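PDB 5ZE8: cytochrome c552 from Thermochromatium tepidum, which carries five c-type hemes and probably transfers electrons at low potential in a thermophilic purple sulfur photosynthetic bacterium. Local coordinates for residues A[298-303]-A[323-328]; A[283-288]-A[310-315]. One frame throughout, in Å; residues are numbered along the deposited sequence.

Interaction 1 (A[298-303]-A[323-328]); sequences IAAQVW and LKLTAY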
loop_
_atom_site.group_PDB
_atom_site.type_symbol
_atom_site.label_atom_id
_atom_site.label_comp_id
_atom_site.label_asym_id
_atom_site.label_seq_id
_atom_site.Cartn_x
_atom_site.Cartn_y
_atom_site.Cartn_z
ATOM N N ILE A 298 11.625 -4.497 -37.059
ATOM C CA ILE A 298 12.289 -5.048 -35.894
ATOM C C ILE A 298 11.113 -5.583 -35.036
ATOM O O ILE A 298 10.217 -4.849 -34.702
ATOM C CB ILE A 298 13.050 -3.972 -35.099
ATOM C CG1 ILE A 298 14.233 -3.433 -35.911
ATOM C CG2 ILE A 298 13.397 -4.489 -33.699
ATOM C CD1 ILE A 298 14.592 -2.047 -35.453
ATOM N N ALA A 299 11.092 -6.872 -34.770
ATOM C CA ALA A 299 10.168 -7.455 -33.801
ATOM C C ALA A 299 10.761 -7.276 -32.391
ATOM O O ALA A 299 11.758 -7.833 -32.016
ATOM C CB ALA A 299 9.919 -8.908 -34.115
ATOM N N ALA A 300 10.059 -6.486 -31.576
ATOM C CA ALA A 300 10.512 -6.118 -30.222
ATOM C C ALA A 300 9.578 -6.834 -29.257
ATOM O O ALA A 300 8.419 -6.794 -29.428
ATOM C CB ALA A 300 10.425 -4.575 -30.049
ATOM N N GLN A 301 10.149 -7.560 -28.291
ATOM C CA GLN A 301 9.365 -8.272 -27.281
ATOM C C GLN A 301 9.695 -7.684 -25.954
ATOM O O GLN A 301 10.881 -7.640 -25.584
ATOM C CB GLN A 301 9.712 -9.750 -27.294
ATOM C CG GLN A 301 9.292 -10.488 -28.568
ATOM C CD GLN A 301 10.365 -10.470 -29.635
ATOM O OE1 GLN A 301 11.517 -10.819 -29.366
ATOM N NE2 GLN A 301 10.000 -10.076 -30.862
ATOM N N VAL A 302 8.662 -7.226 -25.234
ATOM C CA VAL A 302 8.819 -6.649 -23.915
ATOM C C VAL A 302 8.264 -7.724 -22.967
ATOM O O VAL A 302 7.167 -8.185 -23.134
ATOM C CB VAL A 302 8.098 -5.289 -23.754
ATOM C CG1 VAL A 302 8.167 -4.838 -22.306
ATOM C CG2 VAL A 302 8.753 -4.269 -24.625
ATOM N N TRP A 303 9.098 -8.175 -22.029
ATOM C CA TRP A 303 8.707 -9.153 -21.005
ATOM C C TRP A 303 8.664 -8.486 -19.641
ATOM O O TRP A 303 9.662 -7.809 -19.221
ATOM C CB TRP A 303 9.710 -10.321 -21.007
ATOM C CG TRP A 303 9.969 -10.898 -22.401
ATOM C CD1 TRP A 303 10.883 -10.439 -23.347
ATOM C CD2 TRP A 303 9.304 -12.004 -23.003
ATOM N NE1 TRP A 303 10.814 -11.208 -24.500
ATOM C CE2 TRP A 303 9.857 -12.174 -24.320
ATOM C CE3 TRP A 303 8.290 -12.874 -22.575
ATOM C CZ2 TRP A 303 9.425 -13.182 -25.185
ATOM C CZ3 TRP A 303 7.863 -13.877 -23.458
ATOM C CH2 TRP A 303 8.438 -14.011 -24.747
ATOM N N LEU A 323 3.891 1.389 -20.135
ATOM C CA LEU A 323 5.091 1.069 -20.869
ATOM C C LEU A 323 5.270 2.111 -21.968
ATOM O O LEU A 323 4.364 2.358 -22.698
ATOM C CB LEU A 323 4.988 -0.290 -21.507
ATOM C CG LEU A 323 5.994 -0.572 -22.620
ATOM C CD1 LEU A 323 7.424 -0.696 -22.006
ATOM C CD2 LEU A 323 5.631 -1.833 -23.283
ATOM N N LYS A 324 6.443 2.710 -22.057
ATOM C CA LYS A 324 6.851 3.487 -23.233
ATOM C C LYS A 324 7.968 2.735 -23.947
ATOM O O LYS A 324 8.976 2.482 -23.359
ATOM C CB LYS A 324 7.350 4.821 -22.818
ATOM C CG LYS A 324 6.314 5.685 -22.189
ATOM C CD LYS A 324 5.333 6.281 -23.218
ATOM C CE LYS A 324 5.916 7.395 -24.083
ATOM N NZ LYS A 324 6.390 8.540 -23.312
ATOM N N LEU A 325 7.776 2.468 -25.213
ATOM C CA LEU A 325 8.744 1.806 -26.049
ATOM C C LEU A 325 9.015 2.720 -27.239
ATOM O O LEU A 325 8.103 3.136 -27.949
ATOM C CB LEU A 325 8.293 0.446 -26.570
ATOM C CG LEU A 325 9.224 -0.480 -27.343
ATOM C CD1 LEU A 325 10.344 -0.884 -26.368
ATOM C CD2 LEU A 325 8.484 -1.700 -27.877
ATOM N N THR A 326 10.295 3.011 -27.433
ATOM C CA THR A 326 10.662 4.098 -28.370
ATOM C C THR A 326 11.862 3.616 -29.181
ATOM O O THR A 326 12.767 3.073 -28.652
ATOM C CB THR A 326 10.998 5.398 -27.648
ATOM O OG1 THR A 326 9.973 5.800 -26.704
ATOM C CG2 THR A 326 11.209 6.575 -28.621
ATOM N N ALA A 327 11.866 3.917 -30.495
ATOM C CA ALA A 327 12.988 3.592 -31.373
ATOM C C ALA A 327 13.603 4.892 -31.851
ATOM O O ALA A 327 12.896 5.865 -32.160
ATOM C CB ALA A 327 12.569 2.792 -32.556
ATOM N N TYR A 328 14.919 4.948 -31.805
ATOM C CA TYR A 328 15.664 6.210 -32.104
ATOM C C TYR A 328 16.669 5.961 -33.255
ATOM O O TYR A 328 17.193 4.844 -33.354
ATOM C CB TYR A 328 16.507 6.661 -30.907
ATOM C CG TYR A 328 15.678 6.949 -29.672
ATOM C CD1 TYR A 328 15.378 5.920 -28.772
ATOM C CD2 TYR A 328 15.201 8.224 -29.390
ATOM C CE1 TYR A 328 14.611 6.199 -27.630
ATOM C CE2 TYR A 328 14.461 8.504 -28.240
ATOM C CZ TYR A 328 14.191 7.472 -27.387
ATOM O OH TYR A 328 13.460 7.793 -26.245
#
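Leu323 and Leu325, which press against Val302, have backbone atoms bonded to the side-chain amide of Asn338: its OD1 accepts the amide hydrogen of Leu325 N, while its ND2 donates to Leu323 O. The two bonds fix the backbone between Leu323 and Leu325. The contact itself is made by methyl groups. Val302 CG1 lies anti to the backbone N (chi1 173°) and meets Leu323 CD2 tip to tip at 4.1 Å. Its other branch, CG2, passes alongside Leu325, whose chain runs the opposite way, and lies 4.1 Å from Leu325 CD1 and 4.2 Å from Leu325 CD2. The same Leu325 CD2 extends on to Ala300 CB, also at 4.1 Å, thus filling the step between two inward-facing residues of 298-303.

The strand axes come no closer than 10.2 Å, a spacing suited to facing sheets rather than to neighbouring strands of one sheet, and their directions differ by 153°. Strand 297-306 is the middle one of three, bonded through its backbone to 285-294 and 383-391, whereas 320-328 belongs to the other sheet; the pair therefore forms part of the interior of a beta-sandwich. Tyr388 and Trp336 also touch Leu325. With 168 Å² buried and every touching side chain apolar, cohesion here rests on methyl packing and exclusion of water, while hydrogen bonding is confined to the sheets themselves and to polar side chains such as Asn338.

Interaction 2 (A[283-288]-A[310-315]); sequences RSIVFD and HAMPTG. With HEC (heme c), chain F.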
loop_
_atom_site.group_PDB
_atom_site.type_symbol
_atom_site.label_atom_id
_atom_site.label_comp_id
_atom_site.label_asym_id
_atom_site.label_seq_id
_atom_site.Cartn_x
_atom_site.Cartn_y
_atom_site.Cartn_z
ATOM N N ARG A 283 12.470 -3.256 -7.624
ATOM C CA ARG A 283 12.502 -4.691 -7.324
ATOM C C ARG A 283 11.304 -5.427 -7.578
ATOM O O ARG A 283 11.301 -6.643 -7.569
ATOM C CB ARG A 283 12.974 -4.938 -5.861
ATOM C CG ARG A 283 14.471 -4.780 -5.691
ATOM C CD ARG A 283 15.328 -5.956 -6.177
ATOM N NE ARG A 283 14.982 -7.143 -5.430
ATOM C CZ ARG A 283 15.560 -7.450 -4.276
ATOM N NH1 ARG A 283 16.457 -6.632 -3.759
ATOM N NH2 ARG A 283 15.135 -8.496 -3.577
ATOM N N SER A 284 10.192 -4.761 -7.853
ATOM C CA SER A 284 8.964 -5.443 -7.818
ATOM C C SER A 284 8.579 -6.206 -9.049
ATOM O O SER A 284 7.673 -7.038 -9.023
ATOM C CB SER A 284 7.866 -4.438 -7.469
ATOM O OG SER A 284 7.577 -3.635 -8.612
ATOM N N ILE A 285 9.347 -6.009 -10.133
ATOM C CA ILE A 285 9.151 -6.667 -11.411
ATOM C C ILE A 285 10.533 -7.044 -12.009
ATOM O O ILE A 285 11.532 -6.419 -11.649
ATOM C CB ILE A 285 8.339 -5.831 -12.444
ATOM C CG1 ILE A 285 9.121 -4.682 -13.110
ATOM C CG2 ILE A 285 7.055 -5.402 -11.818
ATOM C CD1 ILE A 285 9.664 -3.651 -12.180
ATOM N N VAL A 286 10.542 -7.959 -12.946
ATOM C CA VAL A 286 11.641 -8.183 -13.865
ATOM C C VAL A 286 11.233 -7.698 -15.259
ATOM O O VAL A 286 10.226 -8.194 -15.782
ATOM C CB VAL A 286 12.041 -9.651 -13.904
ATOM C CG1 VAL A 286 13.404 -9.805 -14.645
ATOM C CG2 VAL A 286 12.195 -10.187 -12.512
ATOM N N PHE A 287 11.982 -6.769 -15.793
ATOM C CA PHE A 287 11.681 -6.143 -17.061
ATOM C C PHE A 287 12.772 -6.393 -18.070
ATOM O O PHE A 287 13.925 -6.157 -17.760
ATOM C CB PHE A 287 11.507 -4.663 -16.779
ATOM C CG PHE A 287 11.058 -3.852 -17.986
ATOM C CD1 PHE A 287 9.780 -3.896 -18.417
ATOM C CD2 PHE A 287 11.972 -3.050 -18.629
ATOM C CE1 PHE A 287 9.393 -3.081 -19.515
ATOM C CE2 PHE A 287 11.600 -2.255 -19.696
ATOM C CZ PHE A 287 10.316 -2.283 -20.140
ATOM N N ASP A 288 12.431 -6.869 -19.238
ATOM C CA ASP A 288 13.459 -7.086 -20.293
ATOM C C ASP A 288 12.890 -6.872 -21.685
ATOM O O ASP A 288 11.713 -7.032 -21.913
ATOM C CB ASP A 288 14.032 -8.495 -20.162
ATOM C CG ASP A 288 15.416 -8.645 -20.785
ATOM O OD1 ASP A 288 16.182 -7.641 -20.950
ATOM O OD2 ASP A 288 15.685 -9.835 -21.050
ATOM N N HIS A 310 0.380 -10.717 -5.140
ATOM C CA HIS A 310 -0.801 -9.903 -5.392
ATOM C C HIS A 310 -0.605 -9.293 -6.774
ATOM O O HIS A 310 0.456 -9.419 -7.357
ATOM C CB HIS A 310 -1.027 -8.849 -4.292
ATOM C CG HIS A 310 0.219 -8.083 -3.859
ATOM N ND1 HIS A 310 0.982 -7.246 -4.677
ATOM C CD2 HIS A 310 0.810 -8.017 -2.631
ATOM C CE1 HIS A 310 1.969 -6.728 -3.960
ATOM N NE2 HIS A 310 1.879 -7.177 -2.708
ATOM N N ALA A 311 -1.635 -8.626 -7.280
ATOM C CA ALA A 311 -1.444 -7.873 -8.528
ATOM C C ALA A 311 -0.348 -6.806 -8.436
ATOM O O ALA A 311 0.113 -6.390 -7.342
ATOM C CB ALA A 311 -2.737 -7.217 -8.987
ATOM N N MET A 312 0.099 -6.369 -9.616
ATOM C CA MET A 312 1.018 -5.287 -9.690
ATOM C C MET A 312 0.438 -4.262 -10.647
ATOM O O MET A 312 0.395 -4.548 -11.835
ATOM C CB MET A 312 2.400 -5.706 -10.159
ATOM C CG MET A 312 3.370 -4.592 -10.468
ATOM S SD MET A 312 3.561 -3.319 -9.238
ATOM C CE MET A 312 4.881 -2.268 -9.919
ATOM N N PRO A 313 -0.026 -3.106 -10.183
ATOM C CA PRO A 313 0.015 -2.621 -8.828
ATOM C C PRO A 313 -1.218 -2.979 -8.025
ATOM O O PRO A 313 -2.385 -2.736 -8.443
ATOM C CB PRO A 313 0.110 -1.097 -9.028
ATOM C CG PRO A 313 -0.736 -0.867 -10.289
ATOM C CD PRO A 313 -0.479 -2.055 -11.125
ATOM N N THR A 314 -1.009 -3.461 -6.812
ATOM C CA THR A 314 -2.118 -3.745 -5.915
ATOM C C THR A 314 -2.543 -2.493 -5.134
ATOM O O THR A 314 -1.885 -1.462 -5.159
ATOM C CB THR A 314 -1.765 -4.895 -4.956
ATOM O OG1 THR A 314 -2.966 -5.482 -4.429
ATOM C CG2 THR A 314 -0.798 -4.466 -3.854
ATOM N N GLY A 315 -3.621 -2.636 -4.366
ATOM C CA GLY A 315 -4.118 -1.650 -3.439
ATOM C C GLY A 315 -5.057 -0.607 -4.046
ATOM O O GLY A 315 -6.087 -0.975 -4.580
HETATM FE FE HEC F . 3.106 -6.654 -1.150
HETATM C CHA HEC F . 3.678 -3.771 -2.739
HETATM C CHB HEC F . 0.503 -5.264 0.580
HETATM C CHC HEC F . 2.408 -9.685 0.307
HETATM C CHD HEC F . 5.997 -7.940 -2.464
HETATM N NA HEC F . 2.220 -4.880 -1.080
HETATM C C1A HEC F . 2.587 -3.789 -1.895
HETATM C C2A HEC F . 1.735 -2.667 -1.616
HETATM C C3A HEC F . 0.869 -3.120 -0.655
HETATM C C4A HEC F . 1.156 -4.470 -0.329
HETATM C CMA HEC F . -0.294 -2.357 -0.013
HETATM C CAA HEC F . 1.752 -1.295 -2.331
HETATM C CBA HEC F . 0.965 -1.336 -3.637
HETATM C CGA HEC F . 0.916 -0.033 -4.394
HETATM O O1A HEC F . 0.110 0.870 -4.067
HETATM O O2A HEC F . 1.730 0.113 -5.358
HETATM N NB HEC F . 1.744 -7.368 0.189
HETATM C C1B HEC F . 0.809 -6.583 0.805
HETATM C C2B HEC F . 0.035 -7.375 1.695
HETATM C C3B HEC F . 0.519 -8.681 1.652
HETATM C C4B HEC F . 1.610 -8.622 0.653
HETATM C CMB HEC F . -1.165 -6.922 2.538
HETATM C CAB HEC F . 0.046 -9.941 2.252
HETATM C CBB HEC F . -1.295 -10.259 1.990
HETATM N NC HEC F . 4.022 -8.465 -1.095
HETATM C C1C HEC F . 3.533 -9.566 -0.464
HETATM C C2C HEC F . 4.541 -10.581 -0.548
HETATM C C3C HEC F . 5.594 -10.119 -1.290
HETATM C C4C HEC F . 5.226 -8.772 -1.679
HETATM C CMC HEC F . 4.466 -11.938 0.149
HETATM C CAC HEC F . 6.903 -10.761 -1.725
HETATM C CBC HEC F . 6.821 -12.004 -2.387
HETATM N ND HEC F . 4.464 -6.010 -2.380
HETATM C C1D HEC F . 5.651 -6.622 -2.768
HETATM C C2D HEC F . 6.497 -5.715 -3.574
HETATM C C3D HEC F . 5.858 -4.538 -3.702
HETATM C C4D HEC F . 4.605 -4.782 -2.926
HETATM C CMD HEC F . 7.802 -6.090 -4.171
HETATM C CAD HEC F . 6.273 -3.277 -4.398
HETATM C CBD HEC F . 5.304 -2.891 -5.489
HETATM C CGD HEC F . 4.436 -1.670 -5.227
HETATM O O1D HEC F . 4.708 -0.874 -4.332
HETATM O O2D HEC F . 3.481 -1.545 -5.979
#
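At the bis-histidine heme site, the turn carrying the iron ligand His310 brings Met312 against Ser284 and Ile285, which lie at the start of strand 285-294. The methyl Met312 CE sits 3.3 Å from Ser284 OG, an oxygen that is hydrogen-bonded to Leu281 O. Further back along the same side chain, Met312 CG rests on Ile285 CG2 at 4.0 Å, the two chains crossing at about a right angle. A bend at chi2 (50°) turns the thioether away from that crossing, and Met312 SD comes within 3.7 Å of the heme propionate oxygen O2D. Ser284 contributes from the other segment, its CB lying 3.6 Å from CBD of the same propionate.

His310 NE2 binds the iron at 2.1 Å, and the remaining axial position is taken by His260, the histidine of a CXXCH heme-attachment sequence. On the far side of the imidazole, His310 ND1 donates to Ala311 O over 2.9 Å with an N-H...O angle of 164°, and the oxygen lies only 10° out of the ring plane. This nearly straight bond restrains rotation of the ring and may make it a somewhat stronger electron donor to the iron. Thr314 CG2 lies over one face of that ring, offset toward the rim, 3.4 Å above the plane. The hydroxyl of Thr314 bonds to Glu246 and Thr243, while a cis peptide precedes Pro313 in the turn.

Both contacts are buried, but interaction 1 is centred about 30 Å from the centre of the chain, in the beta-sandwich, whereas interaction 2 lies about 13 Å from it, where that region meets the hemes. Their centres are 19 Å apart. Strands 285-294 and 297-306, consecutive in the chain and adjacent in one sheet, connect them: Trp303 N probably donates to Asp288 O at 2.9 Å. Phe287 bridges the side chains, its CE1 lying 3.5 Å from Val302 CG1 and its CZ 3.8 Å from Leu323 CD1. Interaction 1 is wholly aliphatic; interaction 2 mixes apolar packing with sulfur, hydroxyl, propionate and iron coordination.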